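Local coordinates for ribosomal RNA processing protein 6 (Trypanosoma brucei brucei, PDB 4NLC) that probably degrades and trims RNA from the 3' end as the catalytic core of an exosome-associated exoribonuclease of the RRP6 family, at residues Lys199-Gln202 and Thr203-Trp206; Pro210-Ala213 and Glu214-Ser217. The protein carries 1 engineered substitution. One frame throughout, in Å; residues are numbered along the deposited sequence.

Contact 1 of 2, residues Lys199-Gln202 and Thr203-Trp206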
loop_
_atom_site.group_PDB
_atom_site.type_symbol
_atom_site.label_atom_id
_atom_site.label_comp_id
_atom_site.label_asym_id
_atom_site.label_seq_id
_atom_site.Cartn_x
_atom_site.Cartn_y
_atom_site.Cartn_z
ATOM N N LYS A 199 -9.743 16.270 2.298
ATOM C CA LYS A 199 -9.040 15.842 1.079
ATOM C C LYS A 199 -7.504 15.979 1.200
ATOM O O LYS A 199 -6.760 15.080 0.794
ATOM C CB LYS A 199 -9.557 16.694 -0.106
ATOM C CG LYS A 199 -9.064 16.257 -1.488
ATOM C CD LYS A 199 -9.158 17.392 -2.503
ATOM C CE LYS A 199 -8.519 17.027 -3.821
ATOM N NZ LYS A 199 -8.466 18.183 -4.759
ATOM N N LYS A 200 -7.058 17.132 1.735
ATOM C CA LYS A 200 -5.687 17.620 1.913
ATOM C C LYS A 200 -4.578 16.593 2.276
ATOM O O LYS A 200 -3.434 16.802 1.858
ATOM C CB LYS A 200 -5.690 18.721 2.984
ATOM C CG LYS A 200 -4.669 19.822 2.738
ATOM C CD LYS A 200 -4.427 20.669 3.982
ATOM C CE LYS A 200 -3.422 21.763 3.715
ATOM N NZ LYS A 200 -3.154 22.575 4.931
ATOM N N TYR A 201 -4.877 15.530 3.065
ATOM C CA TYR A 201 -3.793 14.659 3.544
ATOM C C TYR A 201 -3.625 13.290 2.848
ATOM O O TYR A 201 -2.730 12.544 3.235
ATOM C CB TYR A 201 -3.904 14.477 5.065
ATOM C CG TYR A 201 -3.782 15.795 5.798
ATOM C CD1 TYR A 201 -2.555 16.442 5.904
ATOM C CD2 TYR A 201 -4.905 16.438 6.306
ATOM C CE1 TYR A 201 -2.443 17.687 6.519
ATOM C CE2 TYR A 201 -4.803 17.677 6.940
ATOM C CZ TYR A 201 -3.570 18.301 7.035
ATOM O OH TYR A 201 -3.455 19.519 7.653
ATOM N N GLN A 202 -4.393 12.991 1.794
ATOM C CA GLN A 202 -4.247 11.726 1.063
ATOM C C GLN A 202 -2.819 11.548 0.504
ATOM O O GLN A 202 -2.279 10.432 0.545
ATOM C CB GLN A 202 -5.277 11.631 -0.074
ATOM C CG GLN A 202 -5.436 10.207 -0.632
ATOM C CD GLN A 202 -6.332 10.115 -1.850
ATOM O OE1 GLN A 202 -6.588 11.101 -2.559
ATOM N NE2 GLN A 202 -6.804 8.909 -2.138
ATOM N N THR A 203 -2.210 12.665 0.032
ATOM C CA THR A 203 -0.869 12.709 -0.570
ATOM C C THR A 203 0.239 13.228 0.382
ATOM O O THR A 203 1.349 13.507 -0.075
ATOM C CB THR A 203 -0.907 13.506 -1.884
ATOM O OG1 THR A 203 -1.232 14.867 -1.603
ATOM C CG2 THR A 203 -1.881 12.919 -2.896
ATOM N N ALA A 204 -0.040 13.320 1.693
ATOM C CA ALA A 204 0.938 13.765 2.701
ATOM C C ALA A 204 2.127 12.774 2.887
ATOM O O ALA A 204 2.114 11.666 2.337
ATOM C CB ALA A 204 0.240 14.000 4.036
ATOM N N ASP A 205 3.172 13.210 3.621
ATOM C CA ASP A 205 4.322 12.375 3.928
ATOM C C ASP A 205 4.020 11.670 5.265
ATOM O O ASP A 205 4.105 12.277 6.349
ATOM C CB ASP A 205 5.616 13.198 3.999
ATOM C CG ASP A 205 6.888 12.358 4.022
ATOM O OD1 ASP A 205 6.789 11.125 4.222
ATOM O OD2 ASP A 205 7.978 12.924 3.789
ATOM N N TRP A 206 3.641 10.388 5.176
ATOM C CA TRP A 206 3.254 9.610 6.354
ATOM C C TRP A 206 4.453 9.027 7.115
ATOM O O TRP A 206 4.266 8.378 8.137
ATOM C CB TRP A 206 2.219 8.555 5.985
ATOM C CG TRP A 206 0.904 9.177 5.668
ATOM C CD1 TRP A 206 0.403 9.463 4.429
ATOM C CD2 TRP A 206 -0.044 9.692 6.616
ATOM N NE1 TRP A 206 -0.816 10.104 4.547
ATOM C CE2 TRP A 206 -1.103 10.275 5.878
ATOM C CE3 TRP A 206 -0.102 9.711 8.024
ATOM C CZ2 TRP A 206 -2.225 10.835 6.498
ATOM C CZ3 TRP A 206 -1.189 10.317 8.635
ATOM C CH2 TRP A 206 -2.242 10.854 7.877
#
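The backbone carbonyl of Y201 reaches across a tight reversal to A204 and W206, in the loop that joins helix 185-193 to helix 213-224 of the exonuclease domain. Two type I beta turns follow each other here, one from K199 to Q202 and the next from Y201 to A204. The second is closed by a bond from A204 N to Y201 O, and W206 adds another to the same oxygen from beyond the turn. T203 is the third residue of this second turn and links Q202 to A204. A204 then brings its N to 3.2 Å from Y201 O. The bond is nearly straight at the hydrogen (164°), yet the donor lies well above the carbonyl plane, with a C=O...N angle of 108°, and is not on a lone pair. The methyl of A204 points back to the preceding segment: CB is 3.4 Å from Y201 O and 4.2 Å from Y201 CD1. Two aliphatic groups thus border the phenol ring of Y201: K200 CB lies over one face toward the rim, and A204 CB meets the edge, near the ring plane. W206 comes last and is buried, its side chain reaching C110 and L111 of strand 108-115 and E98 of strand 92-100. With CG anti to the carbonyl carbon (chi1 -71°), the indole swings back along the chain and presents its pyrrole edge to the turn. Y201 O thus receives a second, weak hydrogen bond, from W206 NE1 at 3.4 Å, while farther round the indole W206 CZ2 comes to 4.3 Å from Y201 CB.

Contact 2 of 2, residues Pro210-Ala213 and Glu214-Ser217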
loop_
_atom_site.group_PDB
_atom_site.type_symbol
_atom_site.label_atom_id
_atom_site.label_comp_id
_atom_site.label_asym_id
_atom_site.label_seq_id
_atom_site.Cartn_x
_atom_site.Cartn_y
_atom_site.Cartn_z
ATOM N N PRO A 210 6.918 13.590 14.983
ATOM C CA PRO A 210 5.560 13.202 15.400
ATOM C C PRO A 210 4.536 13.451 14.307
ATOM O O PRO A 210 4.773 14.246 13.392
ATOM C CB PRO A 210 5.302 14.111 16.613
ATOM C CG PRO A 210 6.149 15.330 16.354
ATOM C CD PRO A 210 7.395 14.777 15.728
ATOM N N ILE A 211 3.401 12.759 14.387
ATOM C CA ILE A 211 2.340 13.008 13.416
ATOM C C ILE A 211 1.606 14.263 13.930
ATOM O O ILE A 211 1.275 14.302 15.108
ATOM C CB ILE A 211 1.427 11.775 13.195
ATOM C CG1 ILE A 211 2.259 10.585 12.687
ATOM C CG2 ILE A 211 0.295 12.089 12.198
ATOM C CD1 ILE A 211 1.716 9.276 13.055
ATOM N N PRO A 212 1.435 15.331 13.116
ATOM C CA PRO A 212 0.727 16.520 13.618
ATOM C C PRO A 212 -0.760 16.222 13.794
ATOM O O PRO A 212 -1.304 15.373 13.084
ATOM C CB PRO A 212 0.969 17.572 12.527
ATOM C CG PRO A 212 1.851 16.932 11.492
ATOM C CD PRO A 212 1.753 15.469 11.678
ATOM N N ALA A 213 -1.409 16.919 14.735
ATOM C CA ALA A 213 -2.829 16.774 15.081
ATOM C C ALA A 213 -3.800 16.622 13.875
ATOM O O ALA A 213 -4.667 15.748 13.895
ATOM C CB ALA A 213 -3.267 17.932 15.968
ATOM N N GLU A 214 -3.613 17.415 12.817
ATOM C CA GLU A 214 -4.469 17.383 11.617
ATOM C C GLU A 214 -4.378 16.032 10.908
ATOM O O GLU A 214 -5.380 15.534 10.364
ATOM C CB GLU A 214 -4.109 18.517 10.637
ATOM C CG GLU A 214 -4.296 19.927 11.178
ATOM C CD GLU A 214 -3.181 20.530 12.025
ATOM O OE1 GLU A 214 -3.273 21.749 12.299
ATOM O OE2 GLU A 214 -2.232 19.810 12.420
ATOM N N MET A 215 -3.161 15.452 10.897
ATOM C CA MET A 215 -2.904 14.138 10.293
ATOM C C MET A 215 -3.383 12.999 11.229
ATOM O O MET A 215 -3.868 11.967 10.747
ATOM C CB MET A 215 -1.434 14.003 9.908
ATOM C CG MET A 215 -1.107 14.728 8.628
ATOM S SD MET A 215 0.646 14.796 8.208
ATOM C CE MET A 215 0.949 13.176 7.611
ATOM N N VAL A 216 -3.338 13.221 12.562
ATOM C CA VAL A 216 -3.884 12.241 13.517
ATOM C C VAL A 216 -5.413 12.190 13.274
ATOM O O VAL A 216 -5.980 11.105 13.162
ATOM C CB VAL A 216 -3.542 12.572 14.991
ATOM C CG1 VAL A 216 -4.281 11.642 15.943
ATOM C CG2 VAL A 216 -2.032 12.514 15.247
ATOM N N SER A 217 -6.050 13.367 13.126
ATOM C CA SER A 217 -7.493 13.475 12.863
ATOM C C SER A 217 -7.872 12.841 11.510
ATOM O O SER A 217 -8.836 12.073 11.457
ATOM C CB SER A 217 -7.962 14.921 12.959
ATOM O OG SER A 217 -9.348 14.958 12.681
#
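Helix 213-224 starts here, with P212 at the N-cap position and I211 just ahead of it, at the end of a loop that also contains a cis peptide bond before P210. P212 O accepts the first i-to-i+4 bond, from V216 N at 3.0 Å; the donor lies in the carbonyl plane. The same oxygen takes a weak second bond from M215 N, 2.9 Å away but poorly aligned. One residue on, S217 N donates to A213 O at 2.9 Å, and from there the usual helical pattern runs. Side chains of the incoming loop fold onto the first turn. I211 and M215 cross at about a right angle, and the fit is tight: I211 CG2 comes to 3.4 Å from M215 CB. That methyl is anti to the backbone N of I211, which aims it at the helix. I211 and V216 extend the apolar patch to F73 and L71 of strand 71-74. P212 and M215 instead lie side by side and point the same way, with M215 SD 3.7 Å from P212 CD. On E214 the chain bends at CB-CG (chi2 83°), which turns the carboxylate back toward the start of the helix, OE2 reaching 3.9 Å from P212 CB. An acidic group so placed in the first turn, as is common at helix starts, would probably be stabilised by the helix dipole. Counted from the cap, I211 is N' and V216 is N4, and their side chains meet across the helix start, CG2 of I211 being 3.9 Å from CG2 of V216: the hydrophobic staple of an alpha-helix N-terminus.

In the fold
Contact 1 precedes contact 2 along the chain, and their centres are 11 Å apart. Both belong to the same exonuclease domain and touch directly through M215: its CG lies 3.5 Å from Y201 CD1, its CE lies 3.5 Å from D205 O, and its backbone O lies 3.5 Å from W206 CH2. Beside this, Y201 OH packs on E214 CB at 3.2 Å. The turns of 199-206 therefore line one side of the start of helix 213-224. The sequence matches the DEDDy exonucleases: E98, touched by W206, lies in the first motif, and Y218, touched by Y201 and Q202, is the third-motif tyrosine on helix 213-224. By family inference, contact 1 probably borders the catalytic centre.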